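Local atomic coordinates of glycosylation Associate Protein 1 (Streptococcus agalactiae serotype V, PDB entry 6OYC), a protein that probably takes part, in complex with its Gap2 and Gap3 partners, in glycosylation and accessory Sec export of a streptococcal surface protein. Residues M1-Y9 / D228-H238; N139-L147 / S156-G164. All blocks are in the same frame, centred on the assembly; numbering follows the deposited sequence.

Contact 1: residues M1-Y9 / D228-H238. With SO4 (sulfate ion), chain J.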
loop_
_atom_site.group_PDB
_atom_site.type_symbol
_atom_site.label_atom_id
_atom_site.label_comp_id
_atom_site.label_asym_id
_atom_site.label_seq_id
_atom_site.Cartn_x
_atom_site.Cartn_y
_atom_site.Cartn_z
ATOM N N MET A 1 -22.217 1.575 15.179
ATOM C CA MET A 1 -20.832 1.701 14.700
ATOM C C MET A 1 -20.468 0.770 13.532
ATOM O O MET A 1 -21.197 -0.170 13.199
ATOM C CB MET A 1 -19.861 1.461 15.853
ATOM C CG MET A 1 -19.641 0.009 16.183
ATOM S SD MET A 1 -18.143 -0.204 17.167
ATOM C CE MET A 1 -16.959 0.796 16.247
ATOM N N PHE A 2 -19.322 1.036 12.915
ATOM C CA PHE A 2 -18.900 0.363 11.687
ATOM C C PHE A 2 -17.587 -0.367 11.922
ATOM O O PHE A 2 -16.590 0.254 12.323
ATOM C CB PHE A 2 -18.746 1.363 10.542
ATOM C CG PHE A 2 -20.037 2.008 10.132
ATOM C CD1 PHE A 2 -20.838 1.431 9.160
ATOM C CD2 PHE A 2 -20.460 3.189 10.733
ATOM C CE1 PHE A 2 -22.038 2.019 8.788
ATOM C CE2 PHE A 2 -21.647 3.786 10.363
ATOM C CZ PHE A 2 -22.437 3.211 9.386
ATOM N N HIS A 3 -17.576 -1.674 11.632
ATOM C CA HIS A 3 -16.396 -2.517 11.787
ATOM C C HIS A 3 -15.786 -2.767 10.411
ATOM O O HIS A 3 -16.414 -3.409 9.556
ATOM C CB HIS A 3 -16.762 -3.832 12.464
ATOM C CG HIS A 3 -17.609 -3.660 13.679
ATOM N ND1 HIS A 3 -17.100 -3.749 14.955
ATOM C CD2 HIS A 3 -18.929 -3.383 13.816
ATOM C CE1 HIS A 3 -18.071 -3.548 15.828
ATOM N NE2 HIS A 3 -19.189 -3.316 15.162
ATOM N N PHE A 4 -14.565 -2.263 10.200
ATOM C CA PHE A 4 -13.875 -2.433 8.926
ATOM C C PHE A 4 -12.966 -3.648 9.017
ATOM O O PHE A 4 -12.202 -3.791 9.980
ATOM C CB PHE A 4 -13.046 -1.196 8.563
ATOM C CG PHE A 4 -13.863 -0.034 8.056
ATOM C CD1 PHE A 4 -14.433 0.880 8.947
ATOM C CD2 PHE A 4 -14.048 0.159 6.698
ATOM C CE1 PHE A 4 -15.178 1.961 8.483
ATOM C CE2 PHE A 4 -14.789 1.229 6.230
ATOM C CZ PHE A 4 -15.354 2.132 7.120
ATOM N N ILE A 5 -13.044 -4.528 8.025
ATOM C CA ILE A 5 -12.131 -5.663 7.987
ATOM C C ILE A 5 -11.262 -5.503 6.744
ATOM O O ILE A 5 -11.769 -5.658 5.626
ATOM C CB ILE A 5 -12.876 -7.001 7.984
ATOM C CG1 ILE A 5 -13.766 -7.101 9.240
ATOM C CG2 ILE A 5 -11.884 -8.145 7.878
ATOM C CD1 ILE A 5 -14.417 -8.430 9.408
ATOM N N PRO A 6 -9.966 -5.200 6.891
ATOM C CA PRO A 6 -9.098 -4.970 5.730
ATOM C C PRO A 6 -8.575 -6.276 5.148
ATOM O O PRO A 6 -8.751 -7.357 5.710
ATOM C CB PRO A 6 -7.941 -4.148 6.323
ATOM C CG PRO A 6 -7.801 -4.706 7.713
ATOM C CD PRO A 6 -9.226 -5.071 8.165
ATOM N N SER A 7 -7.905 -6.147 4.005
ATOM C CA SER A 7 -7.171 -7.239 3.359
ATOM C C SER A 7 -5.720 -6.808 3.224
ATOM O O SER A 7 -5.268 -6.461 2.124
ATOM C CB SER A 7 -7.762 -7.603 1.980
ATOM O OG SER A 7 -9.007 -8.252 2.146
ATOM N N TRP A 8 -5.015 -6.767 4.343
ATOM C CA TRP A 8 -3.635 -6.295 4.312
ATOM C C TRP A 8 -2.712 -7.474 4.538
ATOM O O TRP A 8 -1.812 -7.424 5.387
ATOM C CB TRP A 8 -3.391 -5.216 5.366
ATOM C CG TRP A 8 -4.227 -3.995 5.184
ATOM C CD1 TRP A 8 -4.818 -3.555 4.025
ATOM C CD2 TRP A 8 -4.568 -3.046 6.194
ATOM N NE1 TRP A 8 -5.519 -2.386 4.261
ATOM C CE2 TRP A 8 -5.369 -2.047 5.580
ATOM C CE3 TRP A 8 -4.274 -2.938 7.560
ATOM C CZ2 TRP A 8 -5.879 -0.969 6.287
ATOM C CZ3 TRP A 8 -4.769 -1.854 8.257
ATOM C CH2 TRP A 8 -5.576 -0.892 7.625
ATOM N N TYR A 9 -2.973 -8.541 3.793
ATOM C CA TYR A 9 -2.383 -9.849 3.978
ATOM C C TYR A 9 -1.028 -9.935 3.275
ATOM O O TYR A 9 -0.647 -9.069 2.478
ATOM C CB TYR A 9 -3.333 -10.919 3.445
ATOM C CG TYR A 9 -4.623 -10.950 4.201
ATOM C CD1 TYR A 9 -4.616 -11.079 5.586
ATOM C CD2 TYR A 9 -5.849 -10.822 3.553
ATOM C CE1 TYR A 9 -5.771 -11.106 6.308
ATOM C CE2 TYR A 9 -7.039 -10.841 4.290
ATOM C CZ TYR A 9 -6.984 -10.990 5.672
ATOM O OH TYR A 9 -8.126 -11.017 6.447
ATOM N N ASP A 228 -25.123 -2.675 14.253
ATOM C CA ASP A 228 -23.857 -2.291 13.652
ATOM C C ASP A 228 -23.788 -2.753 12.201
ATOM O O ASP A 228 -24.624 -3.529 11.723
ATOM C CB ASP A 228 -22.686 -2.880 14.440
ATOM C CG ASP A 228 -22.474 -2.188 15.763
ATOM O OD1 ASP A 228 -22.875 -1.000 15.891
ATOM O OD2 ASP A 228 -21.888 -2.832 16.662
ATOM N N THR A 229 -22.768 -2.264 11.500
ATOM C CA THR A 229 -22.487 -2.652 10.125
ATOM C C THR A 229 -21.045 -3.130 10.025
ATOM O O THR A 229 -20.130 -2.500 10.567
ATOM C CB THR A 229 -22.733 -1.489 9.157
ATOM O OG1 THR A 229 -24.134 -1.186 9.130
ATOM C CG2 THR A 229 -22.232 -1.816 7.722
ATOM N N ILE A 230 -20.849 -4.252 9.356
ATOM C CA ILE A 230 -19.519 -4.757 9.065
ATOM C C ILE A 230 -19.222 -4.422 7.618
ATOM O O ILE A 230 -20.013 -4.748 6.723
ATOM C CB ILE A 230 -19.424 -6.267 9.322
ATOM C CG1 ILE A 230 -19.750 -6.575 10.781
ATOM C CG2 ILE A 230 -18.040 -6.771 8.997
ATOM C CD1 ILE A 230 -19.712 -8.029 11.088
ATOM N N ILE A 231 -18.104 -3.741 7.383
ATOM C CA ILE A 231 -17.650 -3.435 6.037
ATOM C C ILE A 231 -16.451 -4.319 5.759
ATOM O O ILE A 231 -15.423 -4.220 6.439
ATOM C CB ILE A 231 -17.326 -1.943 5.867
ATOM C CG1 ILE A 231 -18.602 -1.119 6.156
ATOM C CG2 ILE A 231 -16.814 -1.688 4.464
ATOM C CD1 ILE A 231 -18.401 0.343 6.487
ATOM N N VAL A 232 -16.606 -5.219 4.791
ATOM C CA VAL A 232 -15.645 -6.281 4.535
ATOM C C VAL A 232 -14.912 -5.990 3.234
ATOM O O VAL A 232 -15.531 -5.836 2.170
ATOM C CB VAL A 232 -16.316 -7.663 4.466
ATOM C CG1 VAL A 232 -15.258 -8.749 4.153
ATOM C CG2 VAL A 232 -17.047 -7.965 5.770
ATOM N N SER A 233 -13.593 -5.928 3.326
ATOM C CA SER A 233 -12.735 -6.019 2.155
ATOM C C SER A 233 -12.929 -7.379 1.480
ATOM O O SER A 233 -12.628 -8.417 2.079
ATOM C CB SER A 233 -11.288 -5.839 2.612
ATOM O OG SER A 233 -10.494 -5.292 1.595
ATOM N N PHE A 234 -13.451 -7.392 0.252
ATOM C CA PHE A 234 -13.756 -8.672 -0.395
ATOM C C PHE A 234 -12.484 -9.489 -0.605
ATOM O O PHE A 234 -11.569 -9.054 -1.307
ATOM C CB PHE A 234 -14.462 -8.455 -1.741
ATOM C CG PHE A 234 -14.962 -9.735 -2.380
ATOM C CD1 PHE A 234 -14.081 -10.626 -2.981
ATOM C CD2 PHE A 234 -16.313 -10.043 -2.382
ATOM C CE1 PHE A 234 -14.540 -11.795 -3.569
ATOM C CE2 PHE A 234 -16.777 -11.205 -2.967
ATOM C CZ PHE A 234 -15.890 -12.084 -3.567
ATOM N N ASN A 235 -12.444 -10.692 -0.038
ATOM C CA ASN A 235 -11.287 -11.556 -0.196
ATOM C C ASN A 235 -11.695 -13.004 0.048
ATOM O O ASN A 235 -12.292 -13.317 1.087
ATOM C CB ASN A 235 -10.176 -11.140 0.780
ATOM C CG ASN A 235 -8.817 -11.573 0.313
ATOM O OD1 ASN A 235 -8.638 -12.699 -0.133
ATOM N ND2 ASN A 235 -7.848 -10.668 0.390
ATOM N N GLN A 236 -11.355 -13.891 -0.886
ATOM C CA GLN A 236 -11.677 -15.300 -0.669
ATOM C C GLN A 236 -10.953 -15.898 0.534
ATOM O O GLN A 236 -11.415 -16.905 1.071
ATOM C CB GLN A 236 -11.360 -16.130 -1.914
ATOM C CG GLN A 236 -9.902 -16.123 -2.320
ATOM C CD GLN A 236 -9.651 -16.857 -3.641
ATOM O OE1 GLN A 236 -9.232 -16.246 -4.632
ATOM N NE2 GLN A 236 -9.912 -18.166 -3.661
ATOM N N VAL A 237 -9.840 -15.318 0.986
ATOM C CA VAL A 237 -9.176 -15.910 2.152
ATOM C C VAL A 237 -10.010 -15.748 3.422
ATOM O O VAL A 237 -9.786 -16.482 4.388
ATOM C CB VAL A 237 -7.759 -15.328 2.355
ATOM C CG1 VAL A 237 -6.916 -15.487 1.083
ATOM C CG2 VAL A 237 -7.832 -13.850 2.766
ATOM N N HIS A 238 -10.973 -14.819 3.461
ATOM C CA HIS A 238 -11.769 -14.674 4.678
ATOM C C HIS A 238 -13.281 -14.522 4.480
ATOM O O HIS A 238 -14.005 -14.496 5.474
ATOM C CB HIS A 238 -11.244 -13.490 5.515
ATOM C CG HIS A 238 -11.381 -12.159 4.847
ATOM N ND1 HIS A 238 -10.489 -11.131 5.069
ATOM C CD2 HIS A 238 -12.300 -11.681 3.971
ATOM C CE1 HIS A 238 -10.853 -10.078 4.356
ATOM N NE2 HIS A 238 -11.954 -10.382 3.689
HETATM S S SO4 J . -10.509 -12.727 -4.689
HETATM O O1 SO4 J . -10.919 -12.487 -3.302
HETATM O O2 SO4 J . -11.098 -13.972 -5.191
HETATM O O3 SO4 J . -10.968 -11.606 -5.535
HETATM O O4 SO4 J . -9.036 -12.786 -4.762
HETATM O O HOH W 1 -8.368 -3.753 2.366
#
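Phe-2 to Ile-5 and Thr-229 to Ser-233 are neighbouring parallel strands at the centre of a seven-stranded, Rossmann-like sheet, consistent with the family's GT-B relationship. Five backbone hydrogen bonds join them, from Thr-229 N to Met-1 O at one end to Ser-233 N to Ile-5 O at the other; the middle one, Ile-231 N to His-3 O, is 2.8 Å long. The chain start is gripped by Asp-228: its OD1 takes a salt bridge from Met-1 N at 2.8 Å, and its OD2 accepts from His-3 NE2 at 3.1 Å. That second donor lies above the carboxylate plane, while OD2 sits almost exactly in the imidazole plane. OD2 also accepts from Ser-225 N, and His-3 ND1 is bonded to Tyr-219 OH, so the turn of the imidazole is set from both nitrogens. Thr-229 OG1 is bonded to Tyr-514 OH at the C-terminus. On the face with Phe-2 and Phe-4, Ile-231 CD1 rests 4.0 Å from the Phe-4 ring centroid, over the ring; Phe-41 meets both phenyl rings edge-to-face.

Past Ile-5 the ladder gives way to bonds that mix side chains, backbone and water. A water accepts from Ser-7 N and pairs with Ser-233 OG, and Asn-235 ND2 gives Ser-7 OG a weak bond, while Asn-235 OD1 closes an Asx turn on Val-237 N. O1 of a sulfate, probably from the crystallisation liquor, accepts from Gln-236 N. His-238 uses both ring nitrogens: NE2 donates to Ser-233 O at 2.6 Å, and ND1 meets Tyr-9 OH at 2.7 Å.

Contact 2: residues N139-L147 / S156-G164; sequences NEQIAKKYL and SILYYDNGG
Ile-142 lies over one face of the Tyr-160 ring, its CG2 4.1 Å from the centroid and nearly on the ring normal, at the apolar centre of this antiparallel beta hairpin. Its other branch, held anti to the backbone N (chi1 -174°), carries CD1 to 3.6 Å from Tyr-160 CE1. Leu-158 CD2 rests on the opposite face nearer the rim, so the ring is sandwiched between the Ile-142 and Leu-158 side chains. On the other face of the sheet, Tyr-146 CD2 meets Ile-157 CG1, and the Lys-144 chain runs beside Tyr-159 with CD 3.8 Å from CE2 of that ring.

The backbone ladder runs between the two faces. Tyr-160 N donates to Ala-143 O at 2.8 Å. Lys-145 and Leu-158 form a hydrogen-bonded pair, N to O in both directions, as do Leu-147 and Ser-156, where the return bond from Ser-156 N to Leu-147 O stretches to 3.3 Å. Ala-143 and Lys-144 both face Tyr-136 of the preceding strand, a classic beta bulge.

At the polar edge, Lys-145 brings CE to 3.4 Å from Tyr-160 OH while its NZ forms a salt bridge with Asp-135. Past the ladder, Asn-162 sits in the type II turn from Asp-161 to Gly-164, and its OD1 accepts from Gln-141 NE2 at 3.0 Å, the two amide planes turned 56° apart.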
loop_
_atom_site.group_PDB
_atom_site.type_symbol
_atom_site.label_atom_id
_atom_site.label_comp_id
_atom_site.label_asym_id
_atom_site.label_seq_id
_atom_site.Cartn_x
_atom_site.Cartn_y
_atom_site.Cartn_z
ATOM N N ASN A 139 27.169 -20.237 11.483
ATOM C CA ASN A 139 27.933 -20.859 10.403
ATOM C C ASN A 139 27.476 -20.366 9.040
ATOM O O ASN A 139 27.235 -21.156 8.128
ATOM C CB ASN A 139 27.835 -22.384 10.452
ATOM C CG ASN A 139 28.334 -22.963 11.745
ATOM O OD1 ASN A 139 27.566 -23.559 12.506
ATOM N ND2 ASN A 139 29.635 -22.806 12.004
ATOM N N GLU A 140 27.324 -19.047 8.910
ATOM C CA GLU A 140 26.983 -18.401 7.645
ATOM C C GLU A 140 25.590 -18.763 7.135
ATOM O O GLU A 140 25.276 -18.515 5.957
ATOM C CB GLU A 140 28.016 -18.735 6.559
ATOM C CG GLU A 140 29.344 -18.033 6.720
ATOM C CD GLU A 140 29.215 -16.530 6.663
ATOM O OE1 GLU A 140 29.428 -15.872 7.703
ATOM O OE2 GLU A 140 28.908 -16.006 5.573
ATOM N N GLN A 141 24.740 -19.346 7.968
ATOM C CA GLN A 141 23.415 -19.762 7.540
ATOM C C GLN A 141 22.411 -19.195 8.525
ATOM O O GLN A 141 22.651 -19.230 9.739
ATOM C CB GLN A 141 23.320 -21.296 7.463
ATOM C CG GLN A 141 21.900 -21.856 7.433
ATOM C CD GLN A 141 21.865 -23.377 7.311
ATOM O OE1 GLN A 141 21.962 -23.916 6.210
ATOM N NE2 GLN A 141 21.731 -24.073 8.446
ATOM N N ILE A 142 21.299 -18.648 8.012
ATOM C CA ILE A 142 20.335 -18.035 8.924
ATOM C C ILE A 142 19.794 -19.105 9.859
ATOM O O ILE A 142 19.518 -20.236 9.450
ATOM C CB ILE A 142 19.213 -17.292 8.170
ATOM C CG1 ILE A 142 18.315 -16.556 9.176
ATOM C CG2 ILE A 142 18.378 -18.221 7.259
ATOM C CD1 ILE A 142 17.321 -15.623 8.533
ATOM N N ALA A 143 19.723 -18.775 11.141
ATOM C CA ALA A 143 19.233 -19.702 12.147
ATOM C C ALA A 143 17.899 -19.270 12.724
ATOM O O ALA A 143 17.006 -20.111 12.915
ATOM C CB ALA A 143 20.250 -19.849 13.280
ATOM N N LYS A 144 17.729 -17.971 12.965
ATOM C CA LYS A 144 16.453 -17.467 13.445
ATOM C C LYS A 144 16.305 -16.011 13.024
ATOM O O LYS A 144 17.287 -15.318 12.739
ATOM C CB LYS A 144 16.322 -17.633 14.965
ATOM C CG LYS A 144 17.585 -17.346 15.752
ATOM C CD LYS A 144 17.482 -17.867 17.167
ATOM C CE LYS A 144 18.819 -17.764 17.907
ATOM N NZ LYS A 144 18.839 -18.619 19.137
ATOM N N LYS A 145 15.051 -15.567 12.958
ATOM C CA LYS A 145 14.705 -14.189 12.644
ATOM C C LYS A 145 13.928 -13.630 13.823
ATOM O O LYS A 145 12.890 -14.181 14.201
ATOM C CB LYS A 145 13.884 -14.097 11.347
ATOM C CG LYS A 145 13.556 -12.669 10.925
ATOM C CD LYS A 145 12.446 -12.596 9.859
ATOM C CE LYS A 145 12.829 -13.290 8.559
ATOM N NZ LYS A 145 13.866 -12.513 7.784
ATOM N N TYR A 146 14.451 -12.562 14.424
ATOM C CA TYR A 146 13.773 -11.838 15.492
ATOM C C TYR A 146 12.850 -10.801 14.869
ATOM O O TYR A 146 13.326 -9.927 14.149
ATOM C CB TYR A 146 14.782 -11.133 16.388
ATOM C CG TYR A 146 15.632 -12.032 17.252
ATOM C CD1 TYR A 146 16.814 -12.584 16.763
ATOM C CD2 TYR A 146 15.284 -12.290 18.575
ATOM C CE1 TYR A 146 17.610 -13.388 17.560
ATOM C CE2 TYR A 146 16.069 -13.100 19.381
ATOM C CZ TYR A 146 17.227 -13.649 18.870
ATOM O OH TYR A 146 18.017 -14.445 19.659
ATOM N N LEU A 147 11.544 -10.894 15.134
ATOM C CA LEU A 147 10.555 -9.936 14.627
ATOM C C LEU A 147 10.158 -9.000 15.759
ATOM O O LEU A 147 9.618 -9.451 16.777
ATOM C CB LEU A 147 9.277 -10.602 14.123
ATOM C CG LEU A 147 9.104 -11.256 12.764
ATOM C CD1 LEU A 147 9.416 -10.262 11.636
ATOM C CD2 LEU A 147 9.966 -12.532 12.690
ATOM N N SER A 156 7.992 -12.031 17.932
ATOM C CA SER A 156 8.073 -13.436 17.567
ATOM C C SER A 156 9.490 -13.779 17.108
ATOM O O SER A 156 10.294 -12.898 16.795
ATOM C CB SER A 156 7.027 -13.779 16.490
ATOM O OG SER A 156 7.376 -13.271 15.205
ATOM N N ILE A 157 9.786 -15.085 17.077
ATOM C CA ILE A 157 11.043 -15.611 16.539
ATOM C C ILE A 157 10.713 -16.688 15.526
ATOM O O ILE A 157 9.971 -17.627 15.834
ATOM C CB ILE A 157 11.963 -16.216 17.615
ATOM C CG1 ILE A 157 12.270 -15.228 18.726
ATOM C CG2 ILE A 157 13.257 -16.692 16.995
ATOM C CD1 ILE A 157 12.885 -15.917 19.917
ATOM N N LEU A 158 11.287 -16.573 14.336
ATOM C CA LEU A 158 11.113 -17.556 13.275
ATOM C C LEU A 158 12.378 -18.410 13.239
ATOM O O LEU A 158 13.461 -17.902 12.938
ATOM C CB LEU A 158 10.862 -16.853 11.934
ATOM C CG LEU A 158 10.103 -17.649 10.864
ATOM C CD1 LEU A 158 9.640 -16.783 9.685
ATOM C CD2 LEU A 158 10.955 -18.827 10.374
ATOM N N TYR A 159 12.248 -19.699 13.543
ATOM C CA TYR A 159 13.403 -20.590 13.573
ATOM C C TYR A 159 13.556 -21.327 12.257
ATOM O O TYR A 159 12.572 -21.671 11.596
ATOM C CB TYR A 159 13.286 -21.616 14.703
ATOM C CG TYR A 159 13.395 -21.010 16.076
ATOM C CD1 TYR A 159 12.271 -20.506 16.707
ATOM C CD2 TYR A 159 14.630 -20.920 16.731
ATOM C CE1 TYR A 159 12.356 -19.950 17.957
ATOM C CE2 TYR A 159 14.726 -20.364 18.002
ATOM C CZ TYR A 159 13.583 -19.877 18.600
ATOM O OH TYR A 159 13.640 -19.318 19.843
ATOM N N TYR A 160 14.807 -21.598 11.899
ATOM C CA TYR A 160 15.143 -22.276 10.659
ATOM C C TYR A 160 15.915 -23.548 10.961
ATOM O O TYR A 160 16.602 -23.644 11.979
ATOM C CB TYR A 160 16.006 -21.377 9.740
ATOM C CG TYR A 160 15.334 -20.107 9.301
ATOM C CD1 TYR A 160 15.351 -18.973 10.106
ATOM C CD2 TYR A 160 14.682 -20.034 8.078
ATOM C CE1 TYR A 160 14.723 -17.789 9.697
ATOM C CE2 TYR A 160 14.047 -18.865 7.665
ATOM C CZ TYR A 160 14.078 -17.747 8.474
ATOM O OH TYR A 160 13.459 -16.586 8.060
ATOM N N ASP A 161 15.820 -24.522 10.061
ATOM C CA ASP A 161 16.776 -25.620 10.049
ATOM C C ASP A 161 17.205 -25.844 8.605
ATOM O O ASP A 161 16.890 -25.048 7.714
ATOM C CB ASP A 161 16.207 -26.880 10.725
ATOM C CG ASP A 161 14.837 -27.270 10.212
ATOM O OD1 ASP A 161 14.492 -26.928 9.063
ATOM O OD2 ASP A 161 14.098 -27.930 10.967
ATOM N N ASN A 162 17.986 -26.897 8.378
ATOM C CA ASN A 162 18.222 -27.361 7.017
ATOM C C ASN A 162 16.907 -27.911 6.489
ATOM O O ASN A 162 16.331 -28.834 7.074
ATOM C CB ASN A 162 19.318 -28.423 6.978
ATOM C CG ASN A 162 20.492 -28.087 7.874
ATOM O OD1 ASN A 162 20.916 -26.933 7.955
ATOM N ND2 ASN A 162 21.020 -29.097 8.560
ATOM N N GLY A 163 16.414 -27.332 5.403
ATOM C CA GLY A 163 15.015 -27.470 5.051
ATOM C C GLY A 163 14.240 -26.176 5.145
ATOM O O GLY A 163 13.034 -26.178 4.863
ATOM N N GLY A 164 14.895 -25.072 5.536
ATOM C CA GLY A 164 14.312 -23.741 5.544
ATOM C C GLY A 164 13.563 -23.370 6.811
ATOM O O GLY A 164 13.977 -23.697 7.935
#

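In the fold
Contact 1 is buried in the middle of the seven-stranded parallel sheet, whereas contact 2 belongs to the ten-stranded antiparallel sheet; the centre of contact 2 is about 28 Å from the chain centre, against about 16 Å for contact 1. They share no strand and do not touch: their centres are about 33 Å apart and their nearest atoms about 13 Å. The strands of contact 1 meet across more than 200 intervening residues, which include the whole antiparallel sheet, while those of contact 2 are sequence neighbours. Contact 1 combines hydrophobic strand faces with buried histidines and a carboxylate; contact 2 mixes isoleucine and leucine with tyrosines, lysine chains and amides, most of these polar-ended groups at least partly exposed.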